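Local coordinates for transcriptional regulator, GntR family (Ralstonia eutropha, PDB 3IHU), which probably binds DNA as a transcriptional regulator, pairing a GntR-type winged helix-turn-helix region with an all-helical FCD domain, at residues E135-A140 against Q180-D185; R119-A124 against R142-T147; D89-A94 against A207-V212; A190-A195 against D199-A204. All coordinates share one frame; numbering follows the deposited sequence.

Contact 1: E135-A140 against Q180-D185; sequences ETFSNA and QMRLDD
F137 and R182 carry this contact between helix 134-152 and helix 179-195, with L183 adding a looser apolar touch. The aromatic part comes first. The phenyl group of F137 reaches across with CG anti to the backbone N (chi1 -172°) and sends its far rim, not its face, to the partner helix. F137 CE2 stands over one face of the R182 guanidinium, 3.7 Å from R182 NH2, while the guanidinium nitrogen itself lies near the plane of the ring at its edge. The two flat groups are almost perpendicular, 86° apart. This is a ring edge set on a guanidinium face, so the cation does not sit over the aromatic pi cloud.

The apolar part is small: F137 CE1 and L183 CD1 approach to 4.4 Å at the same rim, and both side chains also touch L125 of helix 112-130.

The polar part runs through water. R182 NH2 donates to water 1 at 2.8 Å, within the plane of the guanidinium, and the same water is 3.1 Å from S138 OG, one residue along from F137. A bend at chi3 (47°) turns the arginine head into this position. R182 NH1 bonds to the carbonyl O of L175 and NH2 also bonds to the hydroxyl of Y186.

The chemistry implies a charged group buried without a direct bond to segment 135-140: its two terminal nitrogens are held by water 1, the carbonyl of L175 and the hydroxyl of Y186, which probably fix its rotation; one face lies against the phenyl edge inside the FCD helical bundle.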
loop_
_atom_site.group_PDB
_atom_site.type_symbol
_atom_site.label_atom_id
_atom_site.label_comp_id
_atom_site.label_asym_id
_atom_site.label_seq_id
_atom_site.Cartn_x
_atom_site.Cartn_y
_atom_site.Cartn_z
ATOM N N GLU A 135 8.802 8.493 6.385
ATOM C CA GLU A 135 7.858 9.289 5.616
ATOM C C GLU A 135 8.194 9.249 4.134
ATOM O O GLU A 135 7.326 8.898 3.302
ATOM C CB GLU A 135 7.841 10.745 6.111
ATOM C CG GLU A 135 6.827 11.604 5.319
ATOM C CD GLU A 135 6.515 12.953 5.973
ATOM O OE1 GLU A 135 7.068 13.272 7.064
ATOM O OE2 GLU A 135 5.714 13.689 5.361
ATOM N N THR A 136 9.444 9.592 3.815
ATOM C CA THR A 136 9.896 9.626 2.424
ATOM C C THR A 136 9.981 8.214 1.864
ATOM O O THR A 136 9.777 8.000 0.683
ATOM C CB THR A 136 11.283 10.278 2.265
ATOM O OG1 THR A 136 12.227 9.559 3.062
ATOM C CG2 THR A 136 11.262 11.761 2.680
ATOM N N PHE A 137 10.249 7.226 2.703
ATOM C CA PHE A 137 10.289 5.851 2.209
ATOM C C PHE A 137 8.875 5.469 1.798
ATOM O O PHE A 137 8.675 4.914 0.728
ATOM C CB PHE A 137 10.839 4.877 3.255
ATOM C CG PHE A 137 11.072 3.492 2.721
ATOM C CD1 PHE A 137 12.226 3.189 2.052
ATOM C CD2 PHE A 137 10.109 2.492 2.873
ATOM C CE1 PHE A 137 12.427 1.904 1.542
ATOM C CE2 PHE A 137 10.305 1.237 2.372
ATOM C CZ PHE A 137 11.476 0.934 1.705
ATOM N N SER A 138 7.894 5.777 2.649
ATOM C CA SER A 138 6.499 5.449 2.330
ATOM C C SER A 138 6.048 6.124 1.064
ATOM O O SER A 138 5.313 5.514 0.281
ATOM C CB SER A 138 5.537 5.840 3.429
ATOM O OG SER A 138 5.663 4.970 4.502
ATOM N N ASN A 139 6.501 7.344 0.848
ATOM C CA ASN A 139 6.062 8.110 -0.333
ATOM C C ASN A 139 6.737 7.533 -1.579
ATOM O O ASN A 139 6.126 7.460 -2.633
ATOM C CB ASN A 139 6.383 9.630 -0.240
ATOM C CG ASN A 139 5.732 10.349 0.985
ATOM O OD1 ASN A 139 4.727 9.927 1.533
ATOM N ND2 ASN A 139 6.342 11.459 1.394
ATOM N N ALA A 140 8.012 7.168 -1.476
ATOM C CA ALA A 140 8.679 6.586 -2.631
ATOM C C ALA A 140 8.075 5.185 -2.871
ATOM O O ALA A 140 7.941 4.776 -3.988
ATOM C CB ALA A 140 10.220 6.500 -2.440
ATOM N N GLN A 180 14.728 -2.703 5.667
ATOM C CA GLN A 180 15.889 -3.267 4.967
ATOM C C GLN A 180 15.435 -4.376 4.019
ATOM O O GLN A 180 15.752 -4.345 2.853
ATOM C CB GLN A 180 16.904 -3.812 5.952
ATOM C CG GLN A 180 17.436 -2.703 6.860
ATOM C CD GLN A 180 18.471 -3.165 7.880
ATOM O OE1 GLN A 180 18.181 -3.288 9.089
ATOM N NE2 GLN A 180 19.677 -3.370 7.415
HETATM N N MSE A 181 14.673 -5.345 4.532
HETATM C CA MSE A 181 14.218 -6.502 3.757
HETATM C C MSE A 181 13.285 -6.032 2.640
HETATM O O MSE A 181 13.341 -6.502 1.495
HETATM C CB MSE A 181 13.499 -7.508 4.693
HETATM C CG MSE A 181 12.773 -8.683 4.024
HETATM SE SE MSE A 181 11.456 -9.527 5.220
HETATM C CE MSE A 181 10.022 -8.198 5.075
ATOM N N ARG A 182 12.399 -5.102 2.982
ATOM C CA ARG A 182 11.423 -4.648 1.996
ATOM C C ARG A 182 12.135 -3.957 0.827
ATOM O O ARG A 182 11.770 -4.128 -0.315
ATOM C CB ARG A 182 10.354 -3.759 2.650
ATOM C CG ARG A 182 9.520 -4.523 3.712
ATOM C CD ARG A 182 8.686 -3.576 4.611
ATOM N NE ARG A 182 7.990 -2.607 3.781
ATOM C CZ ARG A 182 7.814 -1.330 4.054
ATOM N NH1 ARG A 182 8.268 -0.798 5.186
ATOM N NH2 ARG A 182 7.199 -0.573 3.173
ATOM N N LEU A 183 13.130 -3.152 1.115
ATOM C CA LEU A 183 13.855 -2.442 0.046
ATOM C C LEU A 183 14.497 -3.447 -0.931
ATOM O O LEU A 183 14.411 -3.307 -2.166
ATOM C CB LEU A 183 14.940 -1.566 0.639
ATOM C CG LEU A 183 15.890 -0.992 -0.410
ATOM C CD1 LEU A 183 15.133 0.029 -1.316
ATOM C CD2 LEU A 183 17.123 -0.368 0.277
ATOM N N ASP A 184 15.143 -4.469 -0.381
ATOM C CA ASP A 184 15.716 -5.523 -1.226
ATOM C C ASP A 184 14.649 -6.172 -2.075
ATOM O O ASP A 184 14.844 -6.412 -3.265
ATOM C CB ASP A 184 16.376 -6.636 -0.440
ATOM C CG ASP A 184 17.201 -7.512 -1.346
ATOM O OD1 ASP A 184 18.133 -6.956 -1.950
ATOM O OD2 ASP A 184 16.867 -8.696 -1.540
ATOM N N ASP A 185 13.498 -6.441 -1.461
ATOM C CA ASP A 185 12.397 -6.995 -2.216
ATOM C C ASP A 185 11.952 -6.096 -3.397
ATOM O O ASP A 185 11.629 -6.584 -4.508
ATOM C CB ASP A 185 11.194 -7.268 -1.269
ATOM C CG ASP A 185 11.448 -8.399 -0.293
ATOM O OD1 ASP A 185 12.488 -9.069 -0.415
ATOM O OD2 ASP A 185 10.592 -8.631 0.602
HETATM O O HOH W 1 6.342 2.099 3.579
#

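Contact 2: R119-A124 against R142-T147; sequences RASVQA and RHFYRT
S121 points its short side chain toward the turn of helix 134-152 that carries H143 and F144, and the two aromatic residues lie against different parts of it. Its CB meets the imidazole, with H143 CD2 3.6 Å from S121 CB in an oblique approach. Its OG turns to the phenylalanine and lies in the plane of that ring at the edge, 3.3 Å from F144 CD1, so the oxygen faces the ring's hydrogen-bearing rim. With chi1 at 71°, S121 OG sits between its own backbone N and carbonyl carbon and bonds back to the carbonyl O of L118, one turn earlier in the same helix.

V122 and F144 run side by side and point the same way, V122 CG2 lying 3.9 Å from F144 CE1. Both H143 and F144 have CG anti to the backbone N, yet a step of one residue round the helix sends the rings to different sides of S121.

The backbones are close where the serine sits: S121 CA and F144 CA are 5.3 Å apart, and the segment axes, antiparallel at 161°, approach to 8.9 Å. T147 OG1 lies on one face of the H143 ring, offset toward its rim, and donates to H143 O at 2.6 Å, on the opposite face of that carbonyl from T147 N.

Small size at position 121 goes with the close approach of this antiparallel helix pair, joined by a short turn. The chemistry implies that the two hydroxyls are satisfied within their own helices, leaving van der Waals contact and a weakly polar oxygen-to-ring-edge approach between the two helices.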
loop_
_atom_site.group_PDB
_atom_site.type_symbol
_atom_site.label_atom_id
_atom_site.label_comp_id
_atom_site.label_asym_id
_atom_site.label_seq_id
_atom_site.Cartn_x
_atom_site.Cartn_y
_atom_site.Cartn_z
ATOM N N ARG A 119 13.054 3.339 -12.275
ATOM C CA ARG A 119 14.440 3.442 -11.785
ATOM C C ARG A 119 14.594 4.588 -10.800
ATOM O O ARG A 119 15.230 4.437 -9.748
ATOM C CB ARG A 119 15.424 3.534 -12.974
ATOM C CG ARG A 119 15.494 2.203 -13.823
ATOM C CD ARG A 119 16.641 2.214 -14.880
ATOM N NE ARG A 119 16.666 1.022 -15.731
ATOM C CZ ARG A 119 17.068 -0.197 -15.341
ATOM N NH1 ARG A 119 17.504 -0.437 -14.083
ATOM N NH2 ARG A 119 17.055 -1.197 -16.207
ATOM N N ALA A 120 13.962 5.717 -11.080
ATOM C CA ALA A 120 14.024 6.832 -10.153
ATOM C C ALA A 120 13.351 6.487 -8.820
ATOM O O ALA A 120 13.893 6.809 -7.741
ATOM C CB ALA A 120 13.393 8.094 -10.771
ATOM N N SER A 121 12.180 5.818 -8.884
ATOM C CA SER A 121 11.467 5.498 -7.694
ATOM C C SER A 121 12.345 4.590 -6.871
ATOM O O SER A 121 12.380 4.731 -5.637
ATOM C CB SER A 121 10.095 4.834 -7.979
ATOM O OG SER A 121 10.252 3.515 -8.484
ATOM N N VAL A 122 13.070 3.677 -7.520
ATOM C CA VAL A 122 13.955 2.762 -6.762
ATOM C C VAL A 122 15.086 3.540 -6.060
ATOM O O VAL A 122 15.356 3.306 -4.864
ATOM C CB VAL A 122 14.502 1.568 -7.615
ATOM C CG1 VAL A 122 15.508 0.665 -6.824
ATOM C CG2 VAL A 122 13.348 0.715 -8.033
ATOM N N GLN A 123 15.738 4.475 -6.760
ATOM C CA GLN A 123 16.793 5.317 -6.173
ATOM C C GLN A 123 16.288 6.005 -4.905
ATOM O O GLN A 123 16.961 6.045 -3.862
ATOM C CB GLN A 123 17.281 6.363 -7.204
ATOM C CG GLN A 123 17.940 5.719 -8.475
ATOM C CD GLN A 123 17.995 6.649 -9.687
ATOM O OE1 GLN A 123 17.675 6.251 -10.813
ATOM N NE2 GLN A 123 18.426 7.881 -9.465
ATOM N N ALA A 124 15.076 6.553 -5.003
ATOM C CA ALA A 124 14.453 7.243 -3.847
ATOM C C ALA A 124 14.164 6.298 -2.650
ATOM O O ALA A 124 14.230 6.714 -1.482
ATOM C CB ALA A 124 13.137 7.950 -4.271
ATOM N N ARG A 142 4.898 4.327 -2.388
ATOM C CA ARG A 142 3.667 4.583 -3.117
ATOM C C ARG A 142 3.980 4.886 -4.601
ATOM O O ARG A 142 3.328 4.313 -5.487
ATOM C CB ARG A 142 2.831 5.679 -2.432
ATOM C CG ARG A 142 1.322 5.540 -2.637
ATOM C CD ARG A 142 0.455 6.394 -1.661
ATOM N NE ARG A 142 0.471 5.912 -0.271
ATOM C CZ ARG A 142 -0.285 4.920 0.217
ATOM N NH1 ARG A 142 -1.131 4.254 -0.556
ATOM N NH2 ARG A 142 -0.177 4.588 1.499
ATOM N N HIS A 143 4.970 5.743 -4.881
ATOM C CA HIS A 143 5.349 6.054 -6.239
ATOM C C HIS A 143 5.807 4.843 -7.076
ATOM O O HIS A 143 5.479 4.713 -8.264
ATOM C CB HIS A 143 6.464 7.143 -6.219
ATOM C CG HIS A 143 6.820 7.647 -7.568
ATOM N ND1 HIS A 143 5.868 8.092 -8.466
ATOM C CD2 HIS A 143 8.021 7.792 -8.187
ATOM C CE1 HIS A 143 6.468 8.477 -9.580
ATOM N NE2 HIS A 143 7.769 8.309 -9.436
ATOM N N PHE A 144 6.581 3.972 -6.450
ATOM C CA PHE A 144 7.025 2.734 -7.059
ATOM C C PHE A 144 5.822 1.888 -7.505
ATOM O O PHE A 144 5.732 1.482 -8.664
ATOM C CB PHE A 144 7.826 1.972 -6.007
ATOM C CG PHE A 144 8.341 0.666 -6.451
ATOM C CD1 PHE A 144 9.205 0.581 -7.500
ATOM C CD2 PHE A 144 7.988 -0.492 -5.790
ATOM C CE1 PHE A 144 9.725 -0.638 -7.880
ATOM C CE2 PHE A 144 8.510 -1.719 -6.167
ATOM C CZ PHE A 144 9.386 -1.771 -7.222
ATOM N N TYR A 145 4.877 1.688 -6.581
ATOM C CA TYR A 145 3.673 0.890 -6.872
ATOM C C TYR A 145 2.854 1.534 -7.953
ATOM O O TYR A 145 2.395 0.854 -8.874
ATOM C CB TYR A 145 2.828 0.690 -5.609
ATOM C CG TYR A 145 3.280 -0.474 -4.771
ATOM C CD1 TYR A 145 4.505 -0.491 -4.154
ATOM C CD2 TYR A 145 2.434 -1.575 -4.563
ATOM C CE1 TYR A 145 4.914 -1.560 -3.396
ATOM C CE2 TYR A 145 2.848 -2.653 -3.807
ATOM C CZ TYR A 145 4.069 -2.639 -3.226
ATOM O OH TYR A 145 4.409 -3.708 -2.489
ATOM N N ARG A 146 2.645 2.847 -7.861
ATOM C CA ARG A 146 1.882 3.525 -8.898
ATOM C C ARG A 146 2.526 3.413 -10.296
ATOM O O ARG A 146 1.844 3.203 -11.314
ATOM C CB ARG A 146 1.634 4.997 -8.503
ATOM C CG ARG A 146 1.116 5.909 -9.626
ATOM C CD ARG A 146 -0.164 5.402 -10.327
ATOM N NE ARG A 146 -1.248 5.101 -9.375
ATOM C CZ ARG A 146 -2.220 5.940 -9.010
ATOM N NH1 ARG A 146 -2.280 7.171 -9.494
ATOM N NH2 ARG A 146 -3.142 5.537 -8.140
ATOM N N THR A 147 3.848 3.503 -10.363
ATOM C CA THR A 147 4.540 3.351 -11.651
ATOM C C THR A 147 4.332 1.939 -12.172
ATOM O O THR A 147 4.028 1.742 -13.363
ATOM C CB THR A 147 6.036 3.697 -11.509
ATOM O OG1 THR A 147 6.160 4.930 -10.787
ATOM C CG2 THR A 147 6.687 3.849 -12.813
#

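Contact 3: D89-A94 against A207-V212; sequences DVLDVA and AHVKNV
V209 has the largest buried surface here, and it fits between L91 and A94, residues nearly one turn apart on helix 84-105. Its two methyls divide the work. V209 CG1, anti to the backbone N (chi1 -179°), comes to 3.4 Å from L91 O and 3.9 Å from L91 CD2. V209 CG2 goes toward the next turn, 3.8 Å from A94 O. That oxygen also accepts a bond from T98 OG1, and V209 touches the T98 side chain as well.

L91 is the second main contributor. One branch, CD2, does most of its touching: besides V209 CG1 it meets V212 CG1 at 4.1 Å, the leucine and V212 crossing at about a right angle. The branch therefore bridges two valines three residues apart on helix 198-219.

A94 adds its methyl, with A94 CB 4.3 Å from V209 CG1. L91 and A94 both also pack on M166, which comes from a loop.

The segments run antiparallel at 164°, their axes 9.5 Å apart at the nearest point, and L91 lies level with V209. At the margin, K210 forms a salt bridge with E95.

The chemistry is that of a buried aliphatic seam joining the first and last helices of the all-helical part. Methyl groups meet methyl groups and backbone carbonyls, so the hold implied is shape and burial, with the charged pair left to the flank.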
loop_
_atom_site.group_PDB
_atom_site.type_symbol
_atom_site.label_atom_id
_atom_site.label_comp_id
_atom_site.label_asym_id
_atom_site.label_seq_id
_atom_site.Cartn_x
_atom_site.Cartn_y
_atom_site.Cartn_z
ATOM N N ASP A 89 -4.933 -13.994 5.788
ATOM C CA ASP A 89 -5.887 -14.027 4.659
ATOM C C ASP A 89 -5.681 -12.817 3.749
ATOM O O ASP A 89 -5.690 -12.967 2.529
ATOM C CB ASP A 89 -7.343 -14.159 5.163
ATOM C CG ASP A 89 -7.692 -15.567 5.662
ATOM O OD1 ASP A 89 -6.890 -16.535 5.541
ATOM O OD2 ASP A 89 -8.817 -15.715 6.197
ATOM N N VAL A 90 -5.459 -11.617 4.322
ATOM C CA VAL A 90 -5.105 -10.481 3.551
ATOM C C VAL A 90 -3.769 -10.702 2.754
ATOM O O VAL A 90 -3.651 -10.349 1.598
ATOM C CB VAL A 90 -4.996 -9.213 4.426
ATOM C CG1 VAL A 90 -4.244 -8.094 3.690
ATOM C CG2 VAL A 90 -6.376 -8.772 4.940
ATOM N N LEU A 91 -2.751 -11.233 3.398
ATOM C CA LEU A 91 -1.476 -11.467 2.729
ATOM C C LEU A 91 -1.633 -12.482 1.595
ATOM O O LEU A 91 -0.957 -12.428 0.619
ATOM C CB LEU A 91 -0.465 -11.970 3.741
ATOM C CG LEU A 91 -0.033 -10.974 4.829
ATOM C CD1 LEU A 91 0.670 -11.728 5.936
ATOM C CD2 LEU A 91 0.866 -9.870 4.191
ATOM N N ASP A 92 -2.560 -13.413 1.738
ATOM C CA ASP A 92 -2.807 -14.424 0.694
ATOM C C ASP A 92 -3.249 -13.732 -0.615
ATOM O O ASP A 92 -2.749 -14.053 -1.717
ATOM C CB ASP A 92 -3.883 -15.428 1.147
ATOM C CG ASP A 92 -3.307 -16.640 1.863
ATOM O OD1 ASP A 92 -2.084 -16.824 1.782
ATOM O OD2 ASP A 92 -4.097 -17.432 2.461
ATOM N N VAL A 93 -4.161 -12.777 -0.486
ATOM C CA VAL A 93 -4.585 -11.982 -1.614
ATOM C C VAL A 93 -3.478 -10.981 -2.111
ATOM O O VAL A 93 -3.235 -10.896 -3.294
ATOM C CB VAL A 93 -5.823 -11.160 -1.250
ATOM C CG1 VAL A 93 -6.153 -10.173 -2.349
ATOM C CG2 VAL A 93 -7.042 -12.126 -0.947
ATOM N N ALA A 94 -2.831 -10.256 -1.194
ATOM C CA ALA A 94 -1.754 -9.353 -1.551
ATOM C C ALA A 94 -0.630 -10.051 -2.260
ATOM O O ALA A 94 -0.071 -9.508 -3.175
ATOM C CB ALA A 94 -1.226 -8.552 -0.319
ATOM N N ALA A 207 7.178 -12.942 -4.076
ATOM C CA ALA A 207 8.272 -13.104 -3.121
ATOM C C ALA A 207 8.220 -12.057 -2.033
ATOM O O ALA A 207 8.469 -12.360 -0.866
ATOM C CB ALA A 207 9.707 -13.062 -3.853
ATOM N N HIS A 208 7.945 -10.815 -2.390
ATOM C CA HIS A 208 7.966 -9.748 -1.403
ATOM C C HIS A 208 6.944 -10.100 -0.291
ATOM O O HIS A 208 7.244 -10.061 0.905
ATOM C CB HIS A 208 7.570 -8.416 -2.050
ATOM C CG HIS A 208 7.287 -7.326 -1.057
ATOM N ND1 HIS A 208 8.114 -7.059 0.005
ATOM C CD2 HIS A 208 6.228 -6.496 -0.927
ATOM C CE1 HIS A 208 7.612 -6.059 0.713
ATOM N NE2 HIS A 208 6.459 -5.713 0.175
ATOM N N VAL A 209 5.725 -10.426 -0.692
ATOM C CA VAL A 209 4.658 -10.709 0.300
ATOM C C VAL A 209 4.964 -11.944 1.125
ATOM O O VAL A 209 4.701 -11.961 2.320
ATOM C CB VAL A 209 3.288 -10.755 -0.349
ATOM C CG1 VAL A 209 2.167 -11.037 0.715
ATOM C CG2 VAL A 209 3.047 -9.434 -1.090
ATOM N N LYS A 210 5.518 -12.966 0.502
ATOM C CA LYS A 210 6.003 -14.129 1.248
ATOM C C LYS A 210 6.998 -13.739 2.353
ATOM O O LYS A 210 6.962 -14.277 3.465
ATOM C CB LYS A 210 6.679 -15.115 0.281
ATOM C CG LYS A 210 5.805 -15.851 -0.702
ATOM C CD LYS A 210 6.740 -16.777 -1.571
ATOM C CE LYS A 210 6.041 -17.306 -2.768
ATOM N NZ LYS A 210 4.946 -18.129 -2.274
ATOM N N ASN A 211 7.867 -12.774 2.070
ATOM C CA ASN A 211 8.818 -12.278 3.102
ATOM C C ASN A 211 8.143 -11.558 4.207
ATOM O O ASN A 211 8.478 -11.790 5.362
ATOM C CB ASN A 211 9.911 -11.358 2.512
ATOM C CG ASN A 211 10.896 -12.112 1.651
ATOM O OD1 ASN A 211 11.002 -13.331 1.749
ATOM N ND2 ASN A 211 11.622 -11.394 0.786
ATOM N N VAL A 212 7.171 -10.694 3.877
ATOM C CA VAL A 212 6.370 -10.053 4.895
ATOM C C VAL A 212 5.639 -11.091 5.794
ATOM O O VAL A 212 5.714 -11.011 7.015
ATOM C CB VAL A 212 5.400 -9.025 4.284
ATOM C CG1 VAL A 212 4.479 -8.433 5.332
ATOM C CG2 VAL A 212 6.191 -7.958 3.512
#

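Contact 4: A190-A195 against D199-A204; sequences ATAVLA and DAAEAA
A192 presses its methyl group into the backbone of helix 198-219, over the turn formed by A200, A201 and A204. A192 CB is 3.7 Å from A200 O and 3.8 Å from A201 CA, so much of what it meets is main chain. Its side-chain partner at close range is the methyl of A204, with A192 CB and A204 CB also 3.8 Å apart.

Beside it, V193 reaches over with one branch. A chi1 of 168° sets V193 CG2 anti to the carbonyl carbon and directs it at A201 CB, 4.1 Å away, while A201 in turn is bordered by the backbone oxygen of A192. A200 adds a little cover at the exposed margin.

Methyl side chains on both helices let the backbones come near: A192 CA and A201 CA are 4.7 Å apart, and the segment axes approach to 8.0 Å, antiparallel at 162°. This is an alanine-lined helical hairpin, the two arms following each other in the chain across a very short connection, where the E197 carboxylate accepts bonds from the backbone N atoms of D199 and A200.

Helix 84-105 comes against the pair on one flank, where R103 makes salt bridges to D199 and E202 and where A102 and A105 touch V193. V193 also meets L148 and M151 of helix 134-152, and L194 packs on V115 and L118 of helix 112-130, so the hairpin lies among three further helices.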
loop_
_atom_site.group_PDB
_atom_site.type_symbol
_atom_site.label_atom_id
_atom_site.label_comp_id
_atom_site.label_asym_id
_atom_site.label_seq_id
_atom_site.Cartn_x
_atom_site.Cartn_y
_atom_site.Cartn_z
ATOM N N ALA A 190 11.732 -4.550 -9.240
ATOM C CA ALA A 190 12.121 -3.633 -10.308
ATOM C C ALA A 190 13.013 -4.334 -11.323
ATOM O O ALA A 190 12.730 -4.299 -12.507
ATOM C CB ALA A 190 12.818 -2.441 -9.765
ATOM N N THR A 191 14.069 -4.967 -10.829
ATOM C CA THR A 191 14.985 -5.682 -11.700
ATOM C C THR A 191 14.260 -6.762 -12.554
ATOM O O THR A 191 14.493 -6.851 -13.765
ATOM C CB THR A 191 16.151 -6.226 -10.898
ATOM O OG1 THR A 191 16.881 -5.104 -10.326
ATOM C CG2 THR A 191 17.110 -7.061 -11.800
ATOM N N ALA A 192 13.297 -7.482 -11.966
ATOM C CA ALA A 192 12.575 -8.527 -12.698
ATOM C C ALA A 192 11.599 -7.897 -13.723
ATOM O O ALA A 192 11.483 -8.322 -14.898
ATOM C CB ALA A 192 11.841 -9.470 -11.715
ATOM N N VAL A 193 10.941 -6.825 -13.307
ATOM C CA VAL A 193 10.010 -6.154 -14.186
ATOM C C VAL A 193 10.723 -5.617 -15.405
ATOM O O VAL A 193 10.286 -5.857 -16.546
ATOM C CB VAL A 193 9.244 -5.056 -13.454
ATOM C CG1 VAL A 193 8.509 -4.197 -14.452
ATOM C CG2 VAL A 193 8.250 -5.736 -12.424
ATOM N N LEU A 194 11.825 -4.898 -15.152
ATOM C CA LEU A 194 12.568 -4.258 -16.228
ATOM C C LEU A 194 13.162 -5.236 -17.209
ATOM O O LEU A 194 13.388 -4.863 -18.307
ATOM C CB LEU A 194 13.652 -3.338 -15.663
ATOM C CG LEU A 194 13.019 -2.174 -14.938
ATOM C CD1 LEU A 194 14.088 -1.249 -14.362
ATOM C CD2 LEU A 194 12.092 -1.472 -15.917
ATOM N N ALA A 195 13.408 -6.469 -16.791
ATOM C CA ALA A 195 13.898 -7.530 -17.665
ATOM C C ALA A 195 12.784 -8.132 -18.569
ATOM O O ALA A 195 13.069 -8.883 -19.484
ATOM C CB ALA A 195 14.517 -8.668 -16.804
ATOM N N ASP A 199 6.848 -14.238 -15.995
ATOM C CA ASP A 199 6.884 -15.214 -14.923
ATOM C C ASP A 199 7.866 -14.850 -13.808
ATOM O O ASP A 199 7.563 -15.060 -12.625
ATOM C CB ASP A 199 7.202 -16.623 -15.413
ATOM C CG ASP A 199 6.060 -17.282 -16.178
ATOM O OD1 ASP A 199 4.892 -16.822 -16.187
ATOM O OD2 ASP A 199 6.365 -18.300 -16.786
ATOM N N ALA A 200 9.058 -14.362 -14.155
ATOM C CA ALA A 200 10.035 -14.001 -13.132
ATOM C C ALA A 200 9.581 -12.711 -12.443
ATOM O O ALA A 200 9.815 -12.551 -11.262
ATOM C CB ALA A 200 11.469 -13.853 -13.684
ATOM N N ALA A 201 8.946 -11.816 -13.170
ATOM C CA ALA A 201 8.349 -10.644 -12.521
ATOM C C ALA A 201 7.293 -11.046 -11.495
ATOM O O ALA A 201 7.347 -10.582 -10.371
ATOM C CB ALA A 201 7.783 -9.691 -13.512
ATOM N N GLU A 202 6.380 -11.965 -11.867
ATOM C CA GLU A 202 5.317 -12.382 -10.966
ATOM C C GLU A 202 5.939 -12.987 -9.716
ATOM O O GLU A 202 5.493 -12.703 -8.590
ATOM C CB GLU A 202 4.352 -13.399 -11.607
ATOM C CG GLU A 202 3.137 -13.673 -10.691
ATOM C CD GLU A 202 2.058 -14.524 -11.363
ATOM O OE1 GLU A 202 2.219 -14.854 -12.542
ATOM O OE2 GLU A 202 1.025 -14.812 -10.695
ATOM N N ALA A 203 6.945 -13.858 -9.909
ATOM C CA ALA A 203 7.593 -14.484 -8.787
ATOM C C ALA A 203 8.216 -13.471 -7.867
ATOM O O ALA A 203 8.154 -13.628 -6.654
ATOM C CB ALA A 203 8.632 -15.528 -9.246
ATOM N N ALA A 204 8.837 -12.435 -8.416
ATOM C CA ALA A 204 9.436 -11.420 -7.568
ATOM C C ALA A 204 8.386 -10.594 -6.772
ATOM O O ALA A 204 8.612 -10.245 -5.605
ATOM C CB ALA A 204 10.337 -10.494 -8.380
#

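In the fold
All four contacts belong to the helical FCD region. Contacts 1 and 3 are buried throughout; contacts 2 and 4 are partly exposed. Helix 134-152 is shared by contacts 1 and 2, helix 179-195 by contacts 1 and 4, and helix 198-219 by contacts 3 and 4. Contact 1 brings an arginine and a bridging water into a buried interface, and D185 ties it to contact 3 by probable bonds to H208 and N211. Contact 3 is aliphatic, contact 4 rests on alanine methyls, and contact 2 mixes a serine with aromatic rings. A190 touches V122 and F144, joining contact 4 to contact 2.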